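Local coordinates for protein GH127 beta-L-arabinofuranoside (Geobacillus stearothermophilus, PDB 4QK0) that probably hydrolyses terminal beta-L-arabinofuranosides, as a family GH127 beta-L-arabinofuranosidase with a helical catalytic domain followed by beta-rich domains, at residues 494-499 with 503-508; 469-474 with 481-486; 184-189 with 228-233; 134-139 with 233-238. All coordinates share one frame; numbering follows the deposited sequence.

Interaction 1 (494-499 with 503-508); sequences AEVTIN and VDIVPL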
loop_
_atom_site.group_PDB
_atom_site.type_symbol
_atom_site.label_atom_id
_atom_site.label_comp_id
_atom_site.label_asym_id
_atom_site.label_seq_id
_atom_site.Cartn_x
_atom_site.Cartn_y
_atom_site.Cartn_z
ATOM N N ALA A 494 35.570 18.974 9.638
ATOM C CA ALA A 494 36.429 19.067 8.455
ATOM C C ALA A 494 37.723 19.805 8.803
ATOM O O ALA A 494 37.703 20.750 9.589
ATOM C CB ALA A 494 35.696 19.784 7.374
ATOM N N GLU A 495 38.840 19.375 8.233
ATOM C CA GLU A 495 40.117 20.070 8.431
ATOM C C GLU A 495 40.733 20.489 7.073
ATOM O O GLU A 495 40.573 19.778 6.066
ATOM C CB GLU A 495 41.106 19.169 9.166
ATOM C CG GLU A 495 40.700 18.701 10.568
ATOM C CD GLU A 495 41.620 17.598 11.164
ATOM O OE1 GLU A 495 42.819 17.502 10.818
ATOM O OE2 GLU A 495 41.151 16.761 11.962
ATOM N N VAL A 496 41.376 21.655 7.048
ATOM C CA VAL A 496 42.016 22.193 5.827
ATOM C C VAL A 496 43.416 22.694 6.052
ATOM O O VAL A 496 43.681 23.383 7.048
ATOM C CB VAL A 496 41.243 23.372 5.222
ATOM C CG1 VAL A 496 41.933 23.877 3.966
ATOM C CG2 VAL A 496 39.844 22.930 4.841
ATOM N N THR A 497 44.324 22.339 5.137
ATOM C CA THR A 497 45.674 22.889 5.156
ATOM C C THR A 497 46.003 23.448 3.793
ATOM O O THR A 497 45.540 22.949 2.765
ATOM C CB THR A 497 46.781 21.876 5.511
ATOM O OG1 THR A 497 46.895 20.923 4.466
ATOM C CG2 THR A 497 46.513 21.183 6.824
ATOM N N ILE A 498 46.846 24.465 3.797
ATOM C CA ILE A 498 47.343 25.105 2.573
ATOM C C ILE A 498 48.853 25.098 2.644
ATOM O O ILE A 498 49.433 25.602 3.610
ATOM C CB ILE A 498 46.810 26.563 2.429
ATOM C CG1 ILE A 498 45.303 26.517 2.203
ATOM C CG2 ILE A 498 47.476 27.280 1.244
ATOM C CD1 ILE A 498 44.620 27.862 2.296
ATOM N N ASN A 499 49.459 24.466 1.653
ATOM C CA ASN A 499 50.890 24.207 1.641
ATOM C C ASN A 499 51.372 23.689 2.978
ATOM O O ASN A 499 52.355 24.183 3.513
ATOM C CB ASN A 499 51.657 25.480 1.218
ATOM C CG ASN A 499 51.309 25.903 -0.180
ATOM O OD1 ASN A 499 50.967 25.058 -1.002
ATOM N ND2 ASN A 499 51.315 27.186 -0.444
ATOM N N VAL A 503 44.635 25.849 8.373
ATOM C CA VAL A 503 43.835 27.044 8.234
ATOM C C VAL A 503 42.560 26.893 9.044
ATOM O O VAL A 503 41.886 25.854 8.965
ATOM C CB VAL A 503 43.466 27.216 6.784
ATOM C CG1 VAL A 503 42.463 28.345 6.600
ATOM C CG2 VAL A 503 44.731 27.482 5.993
ATOM N N ASP A 504 42.252 27.912 9.835
ATOM C CA ASP A 504 41.039 27.948 10.584
ATOM C C ASP A 504 39.936 28.308 9.609
ATOM O O ASP A 504 39.824 29.437 9.178
ATOM C CB ASP A 504 41.122 28.979 11.729
ATOM C CG ASP A 504 39.867 28.962 12.629
ATOM O OD1 ASP A 504 38.989 28.067 12.474
ATOM O OD2 ASP A 504 39.756 29.851 13.500
ATOM N N ILE A 505 39.097 27.333 9.282
ATOM C CA ILE A 505 38.033 27.548 8.298
ATOM C C ILE A 505 36.758 28.080 8.894
ATOM O O ILE A 505 35.917 28.596 8.176
ATOM C CB ILE A 505 37.693 26.283 7.499
ATOM C CG1 ILE A 505 37.358 25.097 8.418
ATOM C CG2 ILE A 505 38.832 25.983 6.528
ATOM C CD1 ILE A 505 36.708 23.954 7.664
ATOM N N VAL A 506 36.604 27.927 10.196
ATOM C CA VAL A 506 35.366 28.315 10.860
ATOM C C VAL A 506 34.908 29.751 10.537
ATOM O O VAL A 506 33.768 29.937 10.182
ATOM C CB VAL A 506 35.460 28.092 12.396
ATOM C CG1 VAL A 506 34.424 28.932 13.156
ATOM C CG2 VAL A 506 35.331 26.595 12.699
ATOM N N PRO A 507 35.792 30.744 10.670
ATOM C CA PRO A 507 35.447 32.105 10.231
ATOM C C PRO A 507 35.312 32.299 8.719
ATOM O O PRO A 507 34.884 33.337 8.289
ATOM C CB PRO A 507 36.612 32.974 10.748
ATOM C CG PRO A 507 37.732 32.016 11.045
ATOM C CD PRO A 507 37.110 30.676 11.338
ATOM N N LEU A 508 35.701 31.327 7.915
ATOM C CA LEU A 508 35.631 31.471 6.474
ATOM C C LEU A 508 34.356 30.856 5.904
ATOM O O LEU A 508 34.114 30.941 4.690
ATOM C CB LEU A 508 36.846 30.805 5.843
ATOM C CG LEU A 508 38.190 31.329 6.366
ATOM C CD1 LEU A 508 39.366 30.619 5.715
ATOM C CD2 LEU A 508 38.313 32.852 6.200
HETATM O O HOH W 1 41.103 23.358 9.211
#

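Interaction 2 (469-474 with 481-486); sequences VRLTVS and FTLGLR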
loop_
_atom_site.group_PDB
_atom_site.type_symbol
_atom_site.label_atom_id
_atom_site.label_comp_id
_atom_site.label_asym_id
_atom_site.label_seq_id
_atom_site.Cartn_x
_atom_site.Cartn_y
_atom_site.Cartn_z
ATOM N N VAL A 469 41.055 14.907 0.354
ATOM C CA VAL A 469 41.089 15.533 -0.963
ATOM C C VAL A 469 42.294 16.457 -1.096
ATOM O O VAL A 469 42.560 17.305 -0.225
ATOM C CB VAL A 469 39.833 16.385 -1.232
ATOM C CG1 VAL A 469 39.862 16.916 -2.639
ATOM C CG2 VAL A 469 38.555 15.573 -1.010
ATOM N N ARG A 470 43.017 16.290 -2.193
ATOM C CA ARG A 470 44.179 17.129 -2.496
ATOM C C ARG A 470 43.882 17.983 -3.732
ATOM O O ARG A 470 43.621 17.462 -4.803
ATOM C CB ARG A 470 45.366 16.211 -2.738
ATOM C CG ARG A 470 46.649 16.982 -2.800
ATOM C CD ARG A 470 47.832 16.168 -3.412
ATOM N NE ARG A 470 48.590 15.597 -2.312
ATOM C CZ ARG A 470 49.462 14.594 -2.417
ATOM N NH1 ARG A 470 49.736 14.014 -3.587
ATOM N NH2 ARG A 470 50.069 14.171 -1.318
ATOM N N LEU A 471 43.843 19.294 -3.535
ATOM C CA LEU A 471 43.626 20.269 -4.614
ATOM C C LEU A 471 44.920 21.010 -4.911
ATOM O O LEU A 471 45.506 21.623 -4.027
ATOM C CB LEU A 471 42.626 21.339 -4.203
ATOM C CG LEU A 471 41.208 20.921 -3.973
ATOM C CD1 LEU A 471 40.445 22.049 -3.318
ATOM C CD2 LEU A 471 40.557 20.619 -5.290
ATOM N N THR A 472 45.339 20.940 -6.147
ATOM C CA THR A 472 46.485 21.675 -6.617
ATOM C C THR A 472 45.981 22.821 -7.459
ATOM O O THR A 472 45.174 22.642 -8.364
ATOM C CB THR A 472 47.433 20.798 -7.435
ATOM O OG1 THR A 472 47.776 19.660 -6.649
ATOM C CG2 THR A 472 48.718 21.557 -7.727
ATOM N N VAL A 473 46.396 24.017 -7.075
ATOM C CA VAL A 473 45.928 25.222 -7.702
ATOM C C VAL A 473 47.096 25.838 -8.438
ATOM O O VAL A 473 48.054 26.290 -7.803
ATOM C CB VAL A 473 45.369 26.219 -6.651
ATOM C CG1 VAL A 473 44.855 27.486 -7.331
ATOM C CG2 VAL A 473 44.239 25.568 -5.849
ATOM N N SER A 474 46.983 25.950 -9.756
ATOM C CA SER A 474 48.045 26.541 -10.566
ATOM C C SER A 474 47.596 27.645 -11.490
ATOM O O SER A 474 47.161 27.391 -12.581
ATOM C CB SER A 474 48.656 25.446 -11.385
ATOM O OG SER A 474 49.063 24.471 -10.472
ATOM N N PHE A 481 42.364 35.395 -5.721
ATOM C CA PHE A 481 40.984 35.054 -5.977
ATOM C C PHE A 481 40.475 34.094 -4.889
ATOM O O PHE A 481 41.248 33.590 -4.033
ATOM C CB PHE A 481 40.804 34.464 -7.386
ATOM C CG PHE A 481 41.673 33.265 -7.664
ATOM C CD1 PHE A 481 41.288 31.997 -7.319
ATOM C CD2 PHE A 481 42.918 33.432 -8.259
ATOM C CE1 PHE A 481 42.134 30.911 -7.540
ATOM C CE2 PHE A 481 43.779 32.352 -8.491
ATOM C CZ PHE A 481 43.377 31.087 -8.126
ATOM N N THR A 482 39.167 33.861 -4.932
ATOM C CA THR A 482 38.475 33.065 -3.928
ATOM C C THR A 482 38.138 31.676 -4.444
ATOM O O THR A 482 37.675 31.496 -5.575
ATOM C CB THR A 482 37.229 33.763 -3.479
ATOM O OG1 THR A 482 37.598 35.046 -3.000
ATOM C CG2 THR A 482 36.562 32.969 -2.389
ATOM N N LEU A 483 38.513 30.696 -3.654
ATOM C CA LEU A 483 38.132 29.303 -3.867
ATOM C C LEU A 483 37.060 28.973 -2.856
ATOM O O LEU A 483 37.281 29.157 -1.642
ATOM C CB LEU A 483 39.309 28.399 -3.577
ATOM C CG LEU A 483 39.494 27.279 -4.539
ATOM C CD1 LEU A 483 39.916 27.915 -5.871
ATOM C CD2 LEU A 483 40.539 26.317 -4.005
ATOM N N GLY A 484 35.888 28.568 -3.346
ATOM C CA GLY A 484 34.760 28.207 -2.442
ATOM C C GLY A 484 34.632 26.695 -2.328
ATOM O O GLY A 484 34.395 26.044 -3.314
ATOM N N LEU A 485 34.876 26.149 -1.158
ATOM C CA LEU A 485 34.863 24.695 -0.959
ATOM C C LEU A 485 33.678 24.215 -0.098
ATOM O O LEU A 485 33.567 24.637 1.027
ATOM C CB LEU A 485 36.162 24.264 -0.304
ATOM C CG LEU A 485 37.416 24.801 -1.009
ATOM C CD1 LEU A 485 38.647 24.398 -0.238
ATOM C CD2 LEU A 485 37.538 24.302 -2.409
ATOM N N ARG A 486 32.804 23.364 -0.642
ATOM C CA ARG A 486 31.677 22.863 0.140
ATOM C C ARG A 486 32.157 22.022 1.297
ATOM O O ARG A 486 33.002 21.143 1.161
ATOM C CB ARG A 486 30.727 22.014 -0.681
ATOM C CG ARG A 486 29.624 21.372 0.197
ATOM C CD ARG A 486 28.569 20.695 -0.624
ATOM N NE ARG A 486 29.146 19.588 -1.368
ATOM C CZ ARG A 486 29.091 18.297 -1.032
ATOM N NH1 ARG A 486 28.446 17.864 0.063
ATOM N NH2 ARG A 486 29.686 17.445 -1.816
#

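Interaction 3 (184-189 with 228-233); sequences QIPGYD and FDQEKE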
loop_
_atom_site.group_PDB
_atom_site.type_symbol
_atom_site.label_atom_id
_atom_site.label_comp_id
_atom_site.label_asym_id
_atom_site.label_seq_id
_atom_site.Cartn_x
_atom_site.Cartn_y
_atom_site.Cartn_z
ATOM N N GLN A 184 -3.331 34.080 -29.783
ATOM C CA GLN A 184 -2.434 33.157 -29.138
ATOM C C GLN A 184 -3.199 32.237 -28.210
ATOM O O GLN A 184 -4.309 32.536 -27.804
ATOM C CB GLN A 184 -1.364 33.875 -28.366
ATOM C CG GLN A 184 -0.475 34.723 -29.269
ATOM C CD GLN A 184 0.775 35.160 -28.557
ATOM O OE1 GLN A 184 0.708 35.795 -27.525
ATOM N NE2 GLN A 184 1.882 34.701 -29.007
ATOM N N ILE A 185 -2.614 31.088 -27.910
ATOM C CA ILE A 185 -3.222 30.153 -26.951
ATOM C C ILE A 185 -2.631 30.451 -25.558
ATOM O O ILE A 185 -1.400 30.390 -25.386
ATOM C CB ILE A 185 -2.915 28.689 -27.355
ATOM C CG1 ILE A 185 -3.474 28.386 -28.756
ATOM C CG2 ILE A 185 -3.546 27.736 -26.363
ATOM C CD1 ILE A 185 -3.042 27.041 -29.312
ATOM N N PRO A 186 -3.478 30.681 -24.544
ATOM C CA PRO A 186 -2.981 30.966 -23.199
ATOM C C PRO A 186 -2.683 29.667 -22.433
ATOM O O PRO A 186 -3.163 29.444 -21.313
ATOM C CB PRO A 186 -4.137 31.756 -22.572
ATOM C CG PRO A 186 -5.337 31.143 -23.179
ATOM C CD PRO A 186 -4.942 30.740 -24.598
ATOM N N GLY A 187 -1.848 28.841 -23.058
ATOM C CA GLY A 187 -1.648 27.484 -22.648
ATOM C C GLY A 187 -0.254 27.198 -22.177
ATOM O O GLY A 187 0.618 28.073 -22.142
ATOM N N TYR A 188 -0.048 25.926 -21.911
ATOM C CA TYR A 188 1.208 25.382 -21.382
ATOM C C TYR A 188 1.084 23.827 -21.347
ATOM O O TYR A 188 -0.013 23.329 -21.491
ATOM C CB TYR A 188 1.464 25.960 -19.981
ATOM C CG TYR A 188 0.268 26.081 -19.094
ATOM C CD1 TYR A 188 -0.241 24.967 -18.412
ATOM C CD2 TYR A 188 -0.394 27.309 -18.920
ATOM C CE1 TYR A 188 -1.356 25.068 -17.601
ATOM C CE2 TYR A 188 -1.516 27.404 -18.105
ATOM C CZ TYR A 188 -1.986 26.284 -17.441
ATOM O OH TYR A 188 -3.075 26.382 -16.586
ATOM N N ASP A 189 2.175 23.082 -21.163
ATOM C CA ASP A 189 2.160 21.609 -21.305
ATOM C C ASP A 189 1.834 20.971 -19.962
ATOM O O ASP A 189 2.201 21.475 -18.887
ATOM C CB ASP A 189 3.498 21.076 -21.833
ATOM C CG ASP A 189 3.405 19.630 -22.439
ATOM O OD1 ASP A 189 3.034 18.674 -21.724
ATOM O OD2 ASP A 189 3.774 19.467 -23.610
ATOM N N PHE A 228 -6.599 24.078 -19.074
ATOM C CA PHE A 228 -6.883 22.669 -19.383
ATOM C C PHE A 228 -8.357 22.408 -19.458
ATOM O O PHE A 228 -8.788 21.503 -20.165
ATOM C CB PHE A 228 -6.213 21.705 -18.365
ATOM C CG PHE A 228 -4.717 21.696 -18.411
ATOM C CD1 PHE A 228 -4.008 21.892 -19.619
ATOM C CD2 PHE A 228 -3.996 21.464 -17.275
ATOM C CE1 PHE A 228 -2.632 21.861 -19.680
ATOM C CE2 PHE A 228 -2.601 21.431 -17.325
ATOM C CZ PHE A 228 -1.927 21.635 -18.521
ATOM N N ASP A 229 -9.150 23.158 -18.696
ATOM C CA ASP A 229 -10.623 23.029 -18.823
ATOM C C ASP A 229 -11.104 23.570 -20.152
ATOM O O ASP A 229 -11.989 23.003 -20.765
ATOM C CB ASP A 229 -11.357 23.743 -17.669
ATOM C CG ASP A 229 -11.331 22.958 -16.372
ATOM O OD1 ASP A 229 -11.036 21.739 -16.388
ATOM O OD2 ASP A 229 -11.557 23.577 -15.310
ATOM N N GLN A 230 -10.505 24.664 -20.607
ATOM C CA GLN A 230 -10.904 25.259 -21.889
ATOM C C GLN A 230 -10.616 24.307 -23.020
ATOM O O GLN A 230 -11.480 24.088 -23.847
ATOM C CB GLN A 230 -10.214 26.613 -22.126
ATOM C CG GLN A 230 -10.558 27.681 -21.079
ATOM C CD GLN A 230 -9.713 28.950 -21.182
ATOM O OE1 GLN A 230 -8.500 28.916 -21.416
ATOM N NE2 GLN A 230 -10.360 30.081 -20.970
ATOM N N GLU A 231 -9.412 23.738 -23.088
ATOM C CA GLU A 231 -9.124 22.833 -24.227
ATOM C C GLU A 231 -9.908 21.533 -24.155
ATOM O O GLU A 231 -10.313 20.976 -25.186
ATOM C CB GLU A 231 -7.613 22.561 -24.420
ATOM C CG GLU A 231 -6.875 21.990 -23.231
ATOM C CD GLU A 231 -5.600 21.244 -23.614
ATOM O OE1 GLU A 231 -5.313 20.214 -22.963
ATOM O OE2 GLU A 231 -4.868 21.686 -24.549
ATOM N N LYS A 232 -10.131 21.075 -22.938
ATOM C CA LYS A 232 -10.954 19.883 -22.678
ATOM C C LYS A 232 -12.365 20.059 -23.223
ATOM O O LYS A 232 -12.871 19.235 -23.961
ATOM C CB LYS A 232 -10.983 19.647 -21.167
ATOM C CG LYS A 232 -12.046 18.730 -20.632
ATOM C CD LYS A 232 -11.714 18.199 -19.220
ATOM C CE LYS A 232 -12.614 18.740 -18.137
ATOM N NZ LYS A 232 -12.834 17.704 -17.085
ATOM N N GLU A 233 -13.002 21.135 -22.822
ATOM C CA GLU A 233 -14.308 21.560 -23.352
ATOM C C GLU A 233 -14.326 21.590 -24.894
ATOM O O GLU A 233 -15.175 20.981 -25.512
ATOM C CB GLU A 233 -14.613 22.942 -22.740
ATOM C CG GLU A 233 -15.682 23.791 -23.419
ATOM C CD GLU A 233 -17.070 23.530 -22.884
ATOM O OE1 GLU A 233 -17.301 22.413 -22.355
ATOM O OE2 GLU A 233 -17.917 24.441 -23.011
HETATM O O HOH W 2 -5.219 24.509 -16.803
#

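Interaction 4 (134-139 with 233-238); sequences NLRDNH and EARGET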
loop_
_atom_site.group_PDB
_atom_site.type_symbol
_atom_site.label_atom_id
_atom_site.label_comp_id
_atom_site.label_asym_id
_atom_site.label_seq_id
_atom_site.Cartn_x
_atom_site.Cartn_y
_atom_site.Cartn_z
ATOM N N ASN A 134 -4.399 19.273 -27.366
ATOM C CA ASN A 134 -4.305 18.530 -26.110
ATOM C C ASN A 134 -2.927 18.621 -25.487
ATOM O O ASN A 134 -2.133 17.671 -25.438
ATOM C CB ASN A 134 -4.729 17.057 -26.260
ATOM C CG ASN A 134 -4.969 16.400 -24.900
ATOM O OD1 ASN A 134 -4.531 16.896 -23.852
ATOM N ND2 ASN A 134 -5.672 15.284 -24.915
ATOM N N LEU A 135 -2.682 19.805 -24.947
ATOM C CA LEU A 135 -1.451 20.099 -24.207
ATOM C C LEU A 135 -1.428 19.400 -22.874
ATOM O O LEU A 135 -0.358 19.143 -22.331
ATOM C CB LEU A 135 -1.319 21.627 -23.995
ATOM C CG LEU A 135 -0.725 22.472 -25.155
ATOM C CD1 LEU A 135 0.724 22.112 -25.347
ATOM C CD2 LEU A 135 -1.484 22.269 -26.463
ATOM N N ARG A 136 -2.592 19.139 -22.312
ATOM C CA ARG A 136 -2.666 18.470 -20.997
ATOM C C ARG A 136 -2.001 17.093 -21.063
ATOM O O ARG A 136 -1.271 16.733 -20.163
ATOM C CB ARG A 136 -4.112 18.292 -20.548
ATOM C CG ARG A 136 -4.217 17.853 -19.099
ATOM C CD ARG A 136 -5.629 17.392 -18.750
ATOM N NE ARG A 136 -5.981 16.235 -19.526
ATOM C CZ ARG A 136 -7.217 15.785 -19.709
ATOM N NH1 ARG A 136 -8.234 16.416 -19.157
ATOM N NH2 ARG A 136 -7.432 14.706 -20.493
ATOM N N ASP A 137 -2.208 16.376 -22.167
ATOM C CA ASP A 137 -1.760 14.992 -22.269
ATOM C C ASP A 137 -0.715 14.703 -23.316
ATOM O O ASP A 137 0.061 13.778 -23.120
ATOM C CB ASP A 137 -2.949 14.059 -22.617
ATOM C CG ASP A 137 -4.081 14.139 -21.596
ATOM O OD1 ASP A 137 -3.823 14.455 -20.410
ATOM O OD2 ASP A 137 -5.225 13.893 -22.005
ATOM N N ASN A 138 -0.698 15.418 -24.442
ATOM C CA ASN A 138 0.111 14.919 -25.563
ATOM C C ASN A 138 1.555 15.447 -25.725
ATOM O O ASN A 138 2.198 15.130 -26.724
ATOM C CB ASN A 138 -0.666 15.002 -26.829
ATOM C CG ASN A 138 -1.865 14.077 -26.824
ATOM O OD1 ASN A 138 -2.046 13.287 -25.922
ATOM N ND2 ASN A 138 -2.677 14.185 -27.828
ATOM N N HIS A 139 2.094 16.148 -24.725
ATOM C CA HIS A 139 3.556 16.314 -24.559
ATOM C C HIS A 139 4.311 17.045 -25.701
ATOM O O HIS A 139 5.508 16.911 -25.834
ATOM C CB HIS A 139 4.208 14.952 -24.369
ATOM C CG HIS A 139 3.959 14.330 -23.044
ATOM N ND1 HIS A 139 2.698 13.955 -22.630
ATOM C CD2 HIS A 139 4.815 13.901 -22.087
ATOM C CE1 HIS A 139 2.790 13.337 -21.462
ATOM N NE2 HIS A 139 4.060 13.335 -21.095
ATOM N N GLU A 233 -13.002 21.135 -22.822
ATOM C CA GLU A 233 -14.308 21.560 -23.352
ATOM C C GLU A 233 -14.326 21.590 -24.894
ATOM O O GLU A 233 -15.175 20.981 -25.512
ATOM C CB GLU A 233 -14.613 22.942 -22.740
ATOM C CG GLU A 233 -15.682 23.791 -23.419
ATOM C CD GLU A 233 -17.070 23.530 -22.884
ATOM O OE1 GLU A 233 -17.301 22.413 -22.355
ATOM O OE2 GLU A 233 -17.917 24.441 -23.011
ATOM N N ALA A 234 -13.353 22.265 -25.508
ATOM C CA ALA A 234 -13.228 22.313 -26.970
ATOM C C ALA A 234 -13.058 20.930 -27.639
ATOM O O ALA A 234 -13.428 20.779 -28.787
ATOM C CB ALA A 234 -12.077 23.224 -27.378
ATOM N N ARG A 235 -12.489 19.940 -26.940
ATOM C CA ARG A 235 -12.393 18.567 -27.472
ATOM C C ARG A 235 -13.712 17.813 -27.304
ATOM O O ARG A 235 -13.849 16.700 -27.803
ATOM C CB ARG A 235 -11.327 17.750 -26.739
ATOM C CG ARG A 235 -9.904 18.122 -27.028
ATOM C CD ARG A 235 -8.932 17.027 -26.553
ATOM N NE ARG A 235 -8.917 16.827 -25.093
ATOM C CZ ARG A 235 -8.225 17.547 -24.214
ATOM N NH1 ARG A 235 -7.470 18.587 -24.585
ATOM N NH2 ARG A 235 -8.282 17.244 -22.925
ATOM N N GLY A 236 -14.660 18.390 -26.567
ATOM C CA GLY A 236 -15.909 17.715 -26.244
ATOM C C GLY A 236 -15.781 16.643 -25.160
ATOM O O GLY A 236 -16.612 15.762 -25.046
ATOM N N GLU A 237 -14.749 16.741 -24.341
ATOM C CA GLU A 237 -14.470 15.734 -23.348
ATOM C C GLU A 237 -15.181 16.069 -22.030
ATOM O O GLU A 237 -15.192 17.209 -21.576
ATOM C CB GLU A 237 -12.952 15.570 -23.213
ATOM C CG GLU A 237 -12.463 14.729 -22.047
ATOM C CD GLU A 237 -10.961 14.880 -21.818
ATOM O OE1 GLU A 237 -10.206 14.981 -22.818
ATOM O OE2 GLU A 237 -10.544 14.915 -20.624
ATOM N N THR A 238 -15.822 15.056 -21.451
ATOM C CA THR A 238 -16.605 15.206 -20.200
ATOM C C THR A 238 -16.065 14.385 -19.018
ATOM O O THR A 238 -16.258 14.775 -17.868
ATOM C CB THR A 238 -18.108 14.834 -20.420
ATOM O OG1 THR A 238 -18.217 13.668 -21.252
ATOM C CG2 THR A 238 -18.867 15.993 -21.090
#

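Interaction 1 (494-499 with 503-508)
V496 and I505 meet through their methyl branches, and the I505 side chain can be followed outward over the strand. CB splits into two arms. The short arm, CG2, reaches V496, lying 3.6 Å from V496 CG2 and 3.8 Å from V496 CB; the two side chains cross at about a right angle. The longer arm leaves through CG1, which sits between the backbone N and the carbonyl carbon (chi1 54°). From there the arm runs on extended, and CD1 comes to 3.9 Å from A494 O and 4.3 Å from A494 CB. Two residues earlier, V503 CG2 packs against the tip of I498, 3.7 Å from I498 CD1, the pair meeting at a slant. The backbones are tied by one direct bond, V503 N to V496 O at 3.0 Å. Beside it a water bridges the chains, accepting from V496 N at 2.8 Å and donating to V503 O at 2.6 Å; it stands in for a second direct link. V496 also rests on V526 and L528 of strand 524-529, which pairs with 495-498 on its other edge. After V503 the chain peels away into a short 3-10 turn at 506-508. The contact thus belongs to a tight beta-hairpin at the margin of a seven-stranded sheet in the GH127 middle domain, with 501-503 one of its two edge strands within this chain.

Interaction 2 (469-474 with 481-486)
L471 and L485 both turn CG anti to their own carbonyl carbon (chi1 -66° and -50°), which sends the two side chains toward each other tip to tip across the space between their strands. L471 CD1 ends 3.8 Å from L485 CD2. The same L471 methyl also faces L483, with L471 CD1 4.3 Å from L483 CD2, so one methyl is shared by two leucines. L483 CD2 in turn lies 4.2 Å from V473 CG2, which carries the apolar seam along to the next inward-facing residue of strand 469-474. V473 has a second branch: CG1, anti to the backbone N, points at the ring of F481 and meets it at the edge, near its plane, with V473 CG1 4.0 Å from F481 CZ. Valine and phenylalanine approach from opposite directions. The two strands run nearly antiparallel, at 162°, but their axes stay 11.4 Å apart, too far for backbone pairing. They belong to two different sheets packed face to face, a beta-sandwich arrangement in the GH127 middle domain, and these five buried side chains are part of its filling. Strand 468-475 lies inside the larger antiparallel sheet, between 453-461 and 524-529; V526 of the latter touches L471, and L528 touches L485. On the facing sheet, I516 adds to the cover of L485. The F481 ring also stacks with W520, while at the far end of its strand the R486 guanidinium forms salt bridges to D358 and E361, helical residues of the catalytic domain.

Interaction 3 (184-189 with 228-233)
Y188 OH is linked through a water to the first turn of helix 227-234: the water lies 2.9 Å from Y188 OH and accepts from F228 N at 2.7 Å. The same hydroxyl is hydrogen-bonded to G222 N, so it has two partners, the water and the G222 amide. Next to this polar link the two aromatic rings form a T-shaped (edge-to-face) pair, joining the loop between helices 162-177 and 194-205 to helix 227-234 in the catalytic domain, an (alpha/alpha)6 barrel as in other GH127 enzymes. The ring centroids are 5.1 Å apart and the planes stand at 69°. Y188 CE1 lies over one face of F228, 3.6 Å from F228 CZ. The tyrosine gets there with CG placed between its backbone N and carbonyl carbon (chi1 40°), which swings the ring toward the helix although its CB points across rather than at it. The edge of the phenylalanine is used as well: it faces the carbonyl carbon of D189, and F228 CE1 approaches Y188 O at 3.5 Å. A leucine in place of F228 would probably lose this aromatic face, leaving the CE1 edge of Y188 without the flat surface it rests on. F228 is also backed by R136 from a neighbouring loop, and Y188 by F217 of helix 208-220. Farther along the loop, P186, at the centre of an inverse gamma turn, makes a looser contact: its CG is 4.3 Å from Q230 OE1.

Interaction 4 (134-139 with 233-238)
R136 and E237 form a salt bridge in which both end nitrogens of the guanidinium hold one oxygen: R136 NH1 and R136 NH2 each lie 3.1 Å from E237 OE2, close to the guanidinium plane. The other carboxylate oxygen, OE1, is held side-on by R235, at 3.2 Å from R235 NE and 3.0 Å from R235 NH2. N134 lays its amide flat on the R235 guanidinium, planes 6° apart, with ND2 over the centre. Behind R136 stands D137, which fixes its rotation side-on: R136 NE to D137 OD1 is 2.9 Å and R136 NH2 to D137 OD2 is 2.8 Å. N134 braces D137 in turn, taking D137 N on OD1 in an Asx motif. R235 NH1 is secured by M133 O and E231, and the Schellman motif at G236, closing helix 227-234, leads the chain round to E237. With R136 replaced by an alanine, E237 OE2 and D137 are likely to lose the cation they share, and the loop its charged tie to the helix end. R235 NH2 sits 3.6 Å from R136 NH2, over the R136 guanidinium; E237, bound to both arginines, with D137 on R136 and E231 on R235, probably offsets their positive charge.

Overall arrangement
The four contacts fall into two distant pairs on opposite sides of the chain's centre. Interactions 3 and 4 lie in the catalytic domain, their centres about 8 Å apart, and share E233 and helix 227-234; 184-189 with 228-233 is nested inside the loop closed by 134-139 with 233-238. They touch directly, E231 of the helix reaching the backbone N of L135 and R136, so one short helix fastens two loops. Interactions 2 and 1 follow in series in the middle domain, centres about 11 Å apart, and both reach the same seven-stranded sheet: one at its packed face, the other at its margin. Centres of contacts in different pairs are about 50 to 59 Å apart, so the pairs are separate, local features of their two domains.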